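Local coordinates for transcriptional regulator, IclR family (Ruegeria sp. TM1040, PDB 3R4K), which probably regulates transcription as an IclR-family repressor or activator, binding DNA through a helix-turn-helix domain and sensing a small molecule through a GAF-like C-terminal domain, at residues A[121-126]-A[217-222]; A[90-95]-A[115-120]; A[135-140]-A[196-201]; A[183-188]-A[233-238]. All blocks are in the same frame, centred on the assembly; numbering follows the deposited sequence.

How the contacts relate
All four contacts belong to the C-terminal, GAF-like part of the chain. Contacts 1 and 2 are neighbours, with centres about 10 Å apart. They share the loop between strands 107-114 and 129-131, tied within itself by a probable hydrogen bond from Met125 N to Tyr115 OH (2.8 Å). Contacts 1, 3 and 4 all reach the same six-stranded antiparallel sheet. Strand 196-204 of contact 3 lies between strand 210-219 of contact 1 and strand 186-189 of contact 4. Contacts 3 and 4 also have centres about 10 Å apart, and those of contacts 3 and 1 are about 13 Å apart. Contacts 2 and 4 have centres about 17 Å apart, but Leu90 packs on Leu235.

Contact 1 (A[121-126]-A[217-222])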
loop_
_atom_site.group_PDB
_atom_site.type_symbol
_atom_site.label_atom_id
_atom_site.label_comp_id
_atom_site.label_asym_id
_atom_site.label_seq_id
_atom_site.Cartn_x
_atom_site.Cartn_y
_atom_site.Cartn_z
ATOM N N THR A 121 33.119 2.487 -21.156
ATOM C CA THR A 121 32.604 3.864 -21.235
ATOM C C THR A 121 31.091 3.778 -21.014
ATOM O O THR A 121 30.389 3.081 -21.765
ATOM C CB THR A 121 32.989 4.562 -22.549
ATOM O OG1 THR A 121 32.366 3.867 -23.628
ATOM C CG2 THR A 121 34.480 4.585 -22.783
ATOM N N LYS A 122 30.613 4.393 -19.923
ATOM C CA LYS A 122 29.216 4.328 -19.496
ATOM C C LYS A 122 28.635 5.693 -19.228
ATOM O O LYS A 122 29.390 6.628 -18.970
ATOM C CB LYS A 122 29.134 3.537 -18.171
ATOM C CG LYS A 122 29.632 2.113 -18.236
ATOM C CD LYS A 122 30.173 1.727 -16.921
ATOM C CE LYS A 122 30.114 0.264 -16.631
ATOM N NZ LYS A 122 31.278 -0.476 -17.149
ATOM N N VAL A 123 27.295 5.796 -19.201
ATOM C CA VAL A 123 26.618 7.003 -18.747
ATOM C C VAL A 123 26.640 6.908 -17.212
ATOM O O VAL A 123 26.070 5.968 -16.645
ATOM C CB VAL A 123 25.195 7.183 -19.326
ATOM C CG1 VAL A 123 24.560 8.459 -18.784
ATOM C CG2 VAL A 123 25.210 7.194 -20.845
HETATM N N MSE A 124 27.366 7.809 -16.551
HETATM C CA MSE A 124 27.476 7.770 -15.100
HETATM C C MSE A 124 26.373 8.603 -14.425
HETATM O O MSE A 124 25.941 9.621 -14.955
HETATM C CB MSE A 124 28.855 8.218 -14.650
HETATM C CG MSE A 124 28.891 8.566 -13.175
HETATM SE SE MSE A 124 30.626 8.888 -12.430
HETATM C CE MSE A 124 30.243 10.675 -11.560
HETATM N N MSE A 125 25.905 8.120 -13.255
HETATM C CA MSE A 125 24.857 8.723 -12.445
HETATM C C MSE A 125 25.227 8.827 -10.984
HETATM O O MSE A 125 26.182 8.203 -10.499
HETATM C CB MSE A 125 23.586 7.878 -12.513
HETATM C CG MSE A 125 23.310 7.331 -13.860
HETATM SE SE MSE A 125 21.548 7.716 -14.338
HETATM C CE MSE A 125 21.520 9.723 -14.372
ATOM N N GLU A 126 24.386 9.574 -10.272
ATOM C CA GLU A 126 24.392 9.758 -8.833
ATOM C C GLU A 126 22.948 9.677 -8.400
ATOM O O GLU A 126 22.059 10.188 -9.110
ATOM C CB GLU A 126 25.039 11.091 -8.441
ATOM C CG GLU A 126 25.834 11.018 -7.153
ATOM C CD GLU A 126 26.487 12.326 -6.758
ATOM O OE1 GLU A 126 26.167 12.839 -5.662
ATOM O OE2 GLU A 126 27.325 12.835 -7.538
ATOM N N ALA A 217 19.977 4.769 -20.351
ATOM C CA ALA A 217 20.812 5.904 -20.791
ATOM C C ALA A 217 22.027 5.377 -21.500
ATOM O O ALA A 217 22.786 4.581 -20.942
ATOM C CB ALA A 217 21.222 6.768 -19.612
ATOM N N ALA A 218 22.209 5.792 -22.738
ATOM C CA ALA A 218 23.330 5.320 -23.534
ATOM C C ALA A 218 24.080 6.452 -24.221
ATOM O O ALA A 218 23.479 7.477 -24.537
ATOM C CB ALA A 218 22.812 4.354 -24.579
ATOM N N PRO A 219 25.378 6.283 -24.535
ATOM C CA PRO A 219 26.056 7.303 -25.344
ATOM C C PRO A 219 25.479 7.289 -26.757
ATOM O O PRO A 219 25.157 6.221 -27.298
ATOM C CB PRO A 219 27.520 6.845 -25.345
ATOM C CG PRO A 219 27.606 5.754 -24.343
ATOM C CD PRO A 219 26.271 5.137 -24.282
ATOM N N THR A 220 25.341 8.464 -27.357
ATOM C CA THR A 220 24.845 8.594 -28.722
ATOM C C THR A 220 25.706 7.743 -29.685
ATOM O O THR A 220 25.148 7.055 -30.539
ATOM C CB THR A 220 24.814 10.068 -29.093
ATOM O OG1 THR A 220 23.855 10.698 -28.247
ATOM C CG2 THR A 220 24.428 10.301 -30.533
ATOM N N SER A 221 27.039 7.722 -29.481
ATOM C CA SER A 221 28.009 6.963 -30.286
ATOM C C SER A 221 27.714 5.440 -30.332
ATOM O O SER A 221 28.165 4.767 -31.260
ATOM C CB SER A 221 29.434 7.203 -29.776
ATOM O OG SER A 221 29.689 6.671 -28.481
ATOM N N ARG A 222 26.961 4.911 -29.345
ATOM C CA ARG A 222 26.619 3.488 -29.263
ATOM C C ARG A 222 25.160 3.186 -29.653
ATOM O O ARG A 222 24.720 2.030 -29.556
ATOM C CB ARG A 222 26.890 2.968 -27.850
ATOM C CG ARG A 222 28.330 2.552 -27.665
ATOM C CD ARG A 222 28.480 1.371 -26.724
ATOM N NE ARG A 222 27.957 1.661 -25.385
ATOM C CZ ARG A 222 28.674 2.140 -24.375
ATOM N NH1 ARG A 222 29.969 2.405 -24.536
ATOM N NH2 ARG A 222 28.107 2.353 -23.194
HETATM O O HOH W 1 25.409 3.691 -20.586
#
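Thr121 and Arg222 make the polar half of this contact. The guanidinium of Arg222 meets Thr121 end-on, through NH1 and NH2. Both nitrogens give to the backbone oxygen, Thr121 O, with Arg222 NH2 at 2.8 Å and lying in the carbonyl plane. Arg222 NH1 is at 2.9 Å from Thr121 O and is tilted out of that plane. Arg222 NH1 also gives to the hydroxyl, Thr121 OG1, at 3.0 Å. The threonine's first torsion (chi1 64°) sets OG1 between its own backbone N and carbonyl carbon, where it can share NH1 with the carbonyl oxygen. Both threonine oxygens lie close to the guanidinium plane.

Val123 makes the apolar half. Its CG1 meets Ala217 CB at 3.8 Å. Its CG2 lies over the backbone between Ala217 and Pro219, 3.6 Å from Ala218 C. One water bridges the two backbones, accepting from Val123 N and giving to Ala217 O at 2.8 Å. The loop between strands 107-114 and 129-131 is thus laid against the C-terminal end of strand 210-219, an inner strand of the GAF-like sheet.

The arginine is positioned from its own segment. After Pro219 the chain makes a 3-10 turn, closed by Arg222 N giving to Pro219 O at 3.0 Å. The Arg222 side chain bends at chi2 and chi3, and Pro219 CG sits 3.6 Å above one face of the guanidinium, offset toward its rim. Farther out, Glu96 makes a salt bridge to Arg222 NH2. Thr97 OG1 bonds to Val123 O, and Val196 packs on the Val123 side chain.

Contact 2 (A[90-95]-A[115-120])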
loop_
_atom_site.group_PDB
_atom_site.type_symbol
_atom_site.label_atom_id
_atom_site.label_comp_id
_atom_site.label_asym_id
_atom_site.label_seq_id
_atom_site.Cartn_x
_atom_site.Cartn_y
_atom_site.Cartn_z
ATOM N N LEU A 90 18.333 -5.553 -16.961
ATOM C CA LEU A 90 18.194 -4.654 -18.111
ATOM C C LEU A 90 19.556 -4.094 -18.556
ATOM O O LEU A 90 19.811 -4.003 -19.763
ATOM C CB LEU A 90 17.204 -3.515 -17.803
ATOM C CG LEU A 90 16.752 -2.660 -18.988
ATOM C CD1 LEU A 90 16.199 -3.504 -20.133
ATOM C CD2 LEU A 90 15.753 -1.624 -18.547
ATOM N N SER A 91 20.438 -3.763 -17.585
ATOM C CA SER A 91 21.788 -3.263 -17.891
ATOM C C SER A 91 22.606 -4.326 -18.584
ATOM O O SER A 91 23.388 -3.999 -19.460
ATOM C CB SER A 91 22.509 -2.796 -16.633
ATOM O OG SER A 91 22.096 -1.488 -16.289
ATOM N N GLU A 92 22.396 -5.597 -18.234
ATOM C CA GLU A 92 23.115 -6.697 -18.851
ATOM C C GLU A 92 22.603 -6.989 -20.250
ATOM O O GLU A 92 23.407 -7.262 -21.139
ATOM C CB GLU A 92 23.068 -7.950 -17.967
ATOM C CG GLU A 92 24.083 -7.889 -16.821
ATOM C CD GLU A 92 25.496 -7.407 -17.154
ATOM O OE1 GLU A 92 25.787 -6.214 -16.900
ATOM O OE2 GLU A 92 26.310 -8.211 -17.672
ATOM N N ASP A 93 21.289 -6.881 -20.456
ATOM C CA ASP A 93 20.658 -7.131 -21.747
ATOM C C ASP A 93 20.954 -6.034 -22.784
ATOM O O ASP A 93 21.140 -6.344 -23.966
ATOM C CB ASP A 93 19.143 -7.285 -21.568
ATOM C CG ASP A 93 18.715 -8.554 -20.840
ATOM O OD1 ASP A 93 19.492 -9.542 -20.848
ATOM O OD2 ASP A 93 17.583 -8.577 -20.295
ATOM N N THR A 94 21.015 -4.769 -22.346
ATOM C CA THR A 94 21.234 -3.614 -23.229
ATOM C C THR A 94 22.701 -3.191 -23.312
ATOM O O THR A 94 23.090 -2.505 -24.268
ATOM C CB THR A 94 20.396 -2.423 -22.752
ATOM O OG1 THR A 94 20.823 -2.050 -21.435
ATOM C CG2 THR A 94 18.899 -2.715 -22.754
ATOM N N GLY A 95 23.486 -3.551 -22.301
ATOM C CA GLY A 95 24.891 -3.152 -22.231
ATOM C C GLY A 95 25.068 -1.699 -21.834
ATOM O O GLY A 95 26.176 -1.155 -21.891
ATOM N N TYR A 115 24.896 -0.257 -13.544
ATOM C CA TYR A 115 25.873 -0.166 -14.627
ATOM C C TYR A 115 26.044 -1.543 -15.253
ATOM O O TYR A 115 25.958 -2.557 -14.557
ATOM C CB TYR A 115 27.227 0.381 -14.130
ATOM C CG TYR A 115 27.159 1.804 -13.611
ATOM C CD1 TYR A 115 26.712 2.847 -14.422
ATOM C CD2 TYR A 115 27.562 2.116 -12.321
ATOM C CE1 TYR A 115 26.643 4.156 -13.946
ATOM C CE2 TYR A 115 27.506 3.426 -11.840
ATOM C CZ TYR A 115 27.052 4.441 -12.658
ATOM O OH TYR A 115 27.003 5.727 -12.189
ATOM N N SER A 116 26.270 -1.587 -16.562
ATOM C CA SER A 116 26.493 -2.846 -17.252
ATOM C C SER A 116 27.935 -3.285 -17.134
ATOM O O SER A 116 28.823 -2.446 -17.041
ATOM C CB SER A 116 26.137 -2.712 -18.721
ATOM O OG SER A 116 26.343 -3.951 -19.383
ATOM N N SER A 117 28.177 -4.597 -17.195
ATOM C CA SER A 117 29.535 -5.140 -17.141
ATOM C C SER A 117 30.234 -4.995 -18.490
ATOM O O SER A 117 31.465 -4.937 -18.532
ATOM C CB SER A 117 29.510 -6.614 -16.730
ATOM O OG SER A 117 28.866 -7.442 -17.689
ATOM N N ARG A 118 29.447 -4.946 -19.583
ATOM C CA ARG A 118 29.875 -4.968 -20.985
ATOM C C ARG A 118 30.774 -3.804 -21.446
ATOM O O ARG A 118 31.837 -4.083 -22.024
ATOM C CB ARG A 118 28.666 -5.059 -21.930
ATOM C CG ARG A 118 27.822 -6.314 -21.725
ATOM C CD ARG A 118 27.216 -6.805 -23.018
ATOM N NE ARG A 118 25.868 -6.283 -23.229
ATOM C CZ ARG A 118 25.065 -6.663 -24.219
ATOM N NH1 ARG A 118 25.465 -7.576 -25.095
ATOM N NH2 ARG A 118 23.854 -6.140 -24.335
ATOM N N ASN A 119 30.355 -2.529 -21.292
ATOM C CA ASN A 119 31.202 -1.455 -21.844
ATOM C C ASN A 119 31.926 -0.686 -20.764
ATOM O O ASN A 119 31.331 -0.415 -19.731
ATOM C CB ASN A 119 30.371 -0.500 -22.692
ATOM C CG ASN A 119 29.551 -1.201 -23.743
ATOM O OD1 ASN A 119 28.387 -1.537 -23.519
ATOM N ND2 ASN A 119 30.152 -1.520 -24.873
ATOM N N ALA A 120 33.199 -0.300 -21.018
ATOM C CA ALA A 120 34.025 0.471 -20.079
ATOM C C ALA A 120 33.582 1.930 -20.026
ATOM O O ALA A 120 33.672 2.542 -18.975
ATOM C CB ALA A 120 35.485 0.383 -20.467
#
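Ser91 O is gripped by two donors, Ser116 OG at 3.0 Å from across the contact and Gly95 N, just past the end of the helix. They reach it from opposite faces of the carbonyl plane. The serine hydroxyl stands above that plane, away from a lone pair. Ser116 OG also accepts from Arg118 N, at 3.3 Å, which makes an ST turn in the loop. Ser116 OG lies anti to its backbone N (chi1 -179°), which turns the hydroxyl toward the helix end.

Glu92 holds the next residue. Its OE1 accepts from Ser117 N at 2.9 Å, and its OE2 accepts from Ser117 OG at 2.7 Å. Each oxygen uses its syn lone pair. The carboxylate therefore takes both the backbone and the hydroxyl of one residue, which should fix its rotation.

The Arg118 side chain, bent at chi2 and chi3, reaches the helix end. Glu92 O lies over one face of its guanidinium, and Asp93 O lies near the plane at its edge. The angles are too poor for hydrogen bonds, but the positive charge is probably favoured near these two carbonyl oxygens.

Helix 79-94 ends here against the loop that follows strand 107-114. Ser91 OG bonds to Thr98 OG1 at the start of strand 97-104. On the inner side Leu90 packs on helix 225-245 and on Val216 of strand 210-219.

Contact 3 (A[135-140]-A[196-201])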
loop_
_atom_site.group_PDB
_atom_site.type_symbol
_atom_site.label_atom_id
_atom_site.label_comp_id
_atom_site.label_asym_id
_atom_site.label_seq_id
_atom_site.Cartn_x
_atom_site.Cartn_y
_atom_site.Cartn_z
ATOM N N GLY A 135 13.195 17.780 -20.466
ATOM C CA GLY A 135 14.507 17.458 -21.024
ATOM C C GLY A 135 15.001 16.031 -20.910
ATOM O O GLY A 135 16.088 15.713 -21.405
ATOM N N THR A 136 14.229 15.158 -20.249
ATOM C CA THR A 136 14.629 13.752 -20.098
ATOM C C THR A 136 13.548 12.842 -20.668
ATOM O O THR A 136 12.373 13.220 -20.664
ATOM C CB THR A 136 14.908 13.383 -18.608
ATOM O OG1 THR A 136 13.712 13.495 -17.836
ATOM C CG2 THR A 136 15.994 14.210 -17.975
ATOM N N ALA A 137 13.932 11.627 -21.106
ATOM C CA ALA A 137 12.985 10.614 -21.567
ATOM C C ALA A 137 12.098 10.200 -20.379
ATOM O O ALA A 137 10.887 10.069 -20.540
ATOM C CB ALA A 137 13.730 9.414 -22.138
ATOM N N SER A 138 12.710 10.068 -19.171
ATOM C CA SER A 138 12.030 9.726 -17.915
ATOM C C SER A 138 10.957 10.765 -17.589
ATOM O O SER A 138 9.820 10.386 -17.301
ATOM C CB SER A 138 13.027 9.600 -16.763
ATOM O OG SER A 138 14.029 8.650 -17.071
ATOM N N GLY A 139 11.315 12.044 -17.700
ATOM C CA GLY A 139 10.407 13.162 -17.471
ATOM C C GLY A 139 9.235 13.184 -18.430
ATOM O O GLY A 139 8.094 13.411 -18.008
ATOM N N LEU A 140 9.497 12.916 -19.731
ATOM C CA LEU A 140 8.460 12.879 -20.772
ATOM C C LEU A 140 7.521 11.691 -20.552
ATOM O O LEU A 140 6.312 11.846 -20.727
ATOM C CB LEU A 140 9.066 12.851 -22.190
ATOM C CG LEU A 140 9.805 14.122 -22.624
ATOM C CD1 LEU A 140 10.766 13.835 -23.762
ATOM C CD2 LEU A 140 8.841 15.247 -22.991
ATOM N N VAL A 196 23.950 11.982 -24.886
ATOM C CA VAL A 196 23.311 10.888 -24.163
ATOM C C VAL A 196 21.964 10.636 -24.826
ATOM O O VAL A 196 21.162 11.565 -24.955
ATOM C CB VAL A 196 23.190 11.120 -22.636
ATOM C CG1 VAL A 196 22.465 9.955 -21.964
ATOM C CG2 VAL A 196 24.565 11.321 -22.006
ATOM N N HIS A 197 21.739 9.397 -25.280
ATOM C CA HIS A 197 20.487 8.957 -25.898
ATOM C C HIS A 197 19.756 8.070 -24.898
ATOM O O HIS A 197 20.245 6.985 -24.577
ATOM C CB HIS A 197 20.735 8.215 -27.229
ATOM C CG HIS A 197 19.491 7.928 -28.008
ATOM N ND1 HIS A 197 19.459 8.071 -29.386
ATOM C CD2 HIS A 197 18.271 7.524 -27.584
ATOM C CE1 HIS A 197 18.236 7.731 -29.753
ATOM N NE2 HIS A 197 17.485 7.406 -28.700
ATOM N N SER A 198 18.611 8.537 -24.387
ATOM C CA SER A 198 17.832 7.799 -23.409
ATOM C C SER A 198 16.474 7.320 -23.948
ATOM O O SER A 198 15.875 7.947 -24.824
ATOM C CB SER A 198 17.614 8.624 -22.141
ATOM O OG SER A 198 18.084 9.964 -22.203
ATOM N N HIS A 199 16.022 6.173 -23.415
ATOM C CA HIS A 199 14.742 5.501 -23.644
ATOM C C HIS A 199 14.077 5.329 -22.295
ATOM O O HIS A 199 14.758 4.918 -21.350
ATOM C CB HIS A 199 14.948 4.121 -24.288
ATOM C CG HIS A 199 15.369 4.133 -25.716
ATOM N ND1 HIS A 199 16.682 4.380 -26.078
ATOM C CD2 HIS A 199 14.657 3.826 -26.824
ATOM C CE1 HIS A 199 16.713 4.270 -27.393
ATOM N NE2 HIS A 199 15.516 3.939 -27.886
ATOM N N ALA A 200 12.772 5.616 -22.179
ATOM C CA ALA A 200 12.086 5.451 -20.893
ATOM C C ALA A 200 10.645 5.036 -21.045
ATOM O O ALA A 200 9.980 5.402 -22.013
ATOM C CB ALA A 200 12.160 6.726 -20.073
ATOM N N VAL A 201 10.176 4.254 -20.070
ATOM C CA VAL A 201 8.800 3.764 -19.967
ATOM C C VAL A 201 8.236 4.198 -18.613
ATOM O O VAL A 201 8.986 4.226 -17.630
ATOM C CB VAL A 201 8.654 2.221 -20.184
ATOM C CG1 VAL A 201 8.958 1.829 -21.625
ATOM C CG2 VAL A 201 9.491 1.407 -19.196
#
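This is a buried helix-on-sheet contact between small side chains. The first turn of helix 137-143 rests on strand 196-204. Ala137 and Ala200 carry most of it, with their CB atoms 3.7 Å apart. Ala200 CB also presses on the helix backbone, 3.5 Å from Ser138 N. Ala137 CB reaches along the strand to the residue two back, lying 4.0 Å from Ser198 CB and 3.7 Å from Ser198 O. Ser138 adds its hydroxyl from the side, with OG 4.0 Å from Ala200 CB. With such short side chains the helix backbone comes close to the strand, and Ser138 and Ala200 have their CA atoms 5.2 Å apart.

The helix start is fixed by its own cap. Thr136 is the N-cap residue, and its OG1 accepts from Gly139 N at 2.8 Å. The strand is fixed by its sheet neighbours. Backbone bonds join His199 to Val216 on one side and Ala200 to Ala186 on the other.

On the helix 137-143 face, Ser138 also touches Ala213 and Ala215 of strand 210-219. Strand residues next to the contact serve the other face of the sheet. His199 and Val201 point away from helix 137-143 and pack on Leu235 of helix 225-245. The central antiparallel sheet, with helices packed on both faces, is the architecture of the profilin-like, GAF-type fold found in the C-terminal domain of IclR regulators.

Contact 4 (A[183-188]-A[233-238]); sequences TGLAQS and PALRAA
Leu185 lies over one face of the Arg236 guanidinium, and the two side chains cross at about a right angle. Its CB is 3.5 Å from Arg236 NH2. Its CD1 covers the same face of the guanidinium, offset toward the rim and 3.9 Å from the plane. The first torsion of Leu185 (chi1 -167°) carries CG away from its backbone N and out toward the helix. There CD1 also meets Leu235 CD2, at 4.1 Å.

The polar tip of Arg236 goes past the leucine to Thr183 O. Arg236 NH1 gives the main bond to Thr183 O, 2.6 Å long with an angle of 154° at the hydrogen. NH2 adds a weak, long one to the same oxygen. The arginine chain is extended from CG to NE, which lets it span from helix 225-245 to the end of helix 170-183. Gly184 leaves that helix with positive phi, and the chain then enters edge strand 186-189. Thr183 OG1 turns back to bond Glu179 O.

Thr183 O is at the C-terminal end of helix 170-183, where the helix dipole would add negative potential, so the positive guanidinium is probably favoured there. The leucine shields one face of that group, while NH1, and weakly NH2, point at the carbonyl oxygen.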
loop_
_atom_site.group_PDB
_atom_site.type_symbol
_atom_site.label_atom_id
_atom_site.label_comp_id
_atom_site.label_asym_id
_atom_site.label_seq_id
_atom_site.Cartn_x
_atom_site.Cartn_y
_atom_site.Cartn_z
ATOM N N THR A 183 2.458 5.416 -27.800
ATOM C CA THR A 183 3.383 4.287 -27.961
ATOM C C THR A 183 3.823 3.635 -26.642
ATOM O O THR A 183 4.319 2.510 -26.672
ATOM C CB THR A 183 4.621 4.734 -28.750
ATOM O OG1 THR A 183 5.342 5.708 -27.993
ATOM C CG2 THR A 183 4.273 5.282 -30.134
ATOM N N GLY A 184 3.645 4.325 -25.518
ATOM C CA GLY A 184 4.018 3.818 -24.196
ATOM C C GLY A 184 5.510 3.851 -23.892
ATOM O O GLY A 184 5.958 3.230 -22.920
ATOM N N LEU A 185 6.290 4.579 -24.723
ATOM C CA LEU A 185 7.746 4.718 -24.617
ATOM C C LEU A 185 8.198 6.119 -25.059
ATOM O O LEU A 185 7.719 6.644 -26.073
ATOM C CB LEU A 185 8.447 3.641 -25.475
ATOM C CG LEU A 185 9.947 3.453 -25.249
ATOM C CD1 LEU A 185 10.294 1.999 -25.202
ATOM C CD2 LEU A 185 10.746 4.116 -26.338
ATOM N N ALA A 186 9.135 6.704 -24.292
ATOM C CA ALA A 186 9.707 8.024 -24.550
ATOM C C ALA A 186 11.183 7.914 -24.910
ATOM O O ALA A 186 11.901 7.067 -24.376
ATOM C CB ALA A 186 9.534 8.927 -23.330
ATOM N N GLN A 187 11.627 8.791 -25.812
ATOM C CA GLN A 187 13.014 8.910 -26.246
ATOM C C GLN A 187 13.465 10.372 -26.144
ATOM O O GLN A 187 12.661 11.278 -26.378
ATOM C CB GLN A 187 13.192 8.388 -27.671
ATOM C CG GLN A 187 13.599 6.925 -27.729
ATOM C CD GLN A 187 13.848 6.475 -29.149
ATOM O OE1 GLN A 187 14.875 6.779 -29.770
ATOM N NE2 GLN A 187 12.898 5.748 -29.705
ATOM N N SER A 188 14.734 10.600 -25.756
ATOM C CA SER A 188 15.323 11.938 -25.638
ATOM C C SER A 188 16.813 11.882 -25.928
ATOM O O SER A 188 17.533 11.074 -25.341
ATOM C CB SER A 188 15.068 12.545 -24.261
ATOM O OG SER A 188 15.671 13.821 -24.124
ATOM N N PRO A 233 12.137 -3.301 -26.881
ATOM C CA PRO A 233 11.472 -4.504 -26.328
ATOM C C PRO A 233 11.965 -4.900 -24.933
ATOM O O PRO A 233 11.155 -5.315 -24.099
ATOM C CB PRO A 233 11.821 -5.615 -27.331
ATOM C CG PRO A 233 12.301 -4.936 -28.534
ATOM C CD PRO A 233 12.865 -3.626 -28.124
ATOM N N ALA A 234 13.289 -4.777 -24.687
ATOM C CA ALA A 234 13.914 -5.125 -23.418
ATOM C C ALA A 234 13.436 -4.199 -22.302
ATOM O O ALA A 234 13.097 -4.690 -21.216
ATOM C CB ALA A 234 15.423 -5.071 -23.544
ATOM N N LEU A 235 13.363 -2.871 -22.582
ATOM C CA LEU A 235 12.913 -1.871 -21.607
ATOM C C LEU A 235 11.417 -2.036 -21.296
ATOM O O LEU A 235 11.052 -2.011 -20.123
ATOM C CB LEU A 235 13.231 -0.444 -22.093
ATOM C CG LEU A 235 12.670 0.736 -21.283
ATOM C CD1 LEU A 235 13.235 0.803 -19.872
ATOM C CD2 LEU A 235 12.908 2.010 -21.987
ATOM N N ARG A 236 10.568 -2.243 -22.325
ATOM C CA ARG A 236 9.114 -2.449 -22.167
ATOM C C ARG A 236 8.828 -3.626 -21.242
ATOM O O ARG A 236 8.027 -3.493 -20.318
ATOM C CB ARG A 236 8.425 -2.668 -23.518
ATOM C CG ARG A 236 8.279 -1.397 -24.338
ATOM C CD ARG A 236 7.495 -1.684 -25.610
ATOM N NE ARG A 236 7.701 -0.684 -26.665
ATOM C CZ ARG A 236 6.990 0.432 -26.788
ATOM N NH1 ARG A 236 6.040 0.725 -25.905
ATOM N NH2 ARG A 236 7.226 1.268 -27.788
ATOM N N ALA A 237 9.541 -4.750 -21.456
ATOM C CA ALA A 237 9.435 -5.974 -20.663
ATOM C C ALA A 237 9.860 -5.726 -19.208
ATOM O O ALA A 237 9.129 -6.110 -18.293
ATOM C CB ALA A 237 10.284 -7.076 -21.288
ATOM N N ALA A 238 11.008 -5.046 -18.999
ATOM C CA ALA A 238 11.530 -4.728 -17.666
ATOM C C ALA A 238 10.580 -3.805 -16.898
ATOM O O ALA A 238 10.376 -4.004 -15.702
ATOM C CB ALA A 238 12.902 -4.105 -17.771
#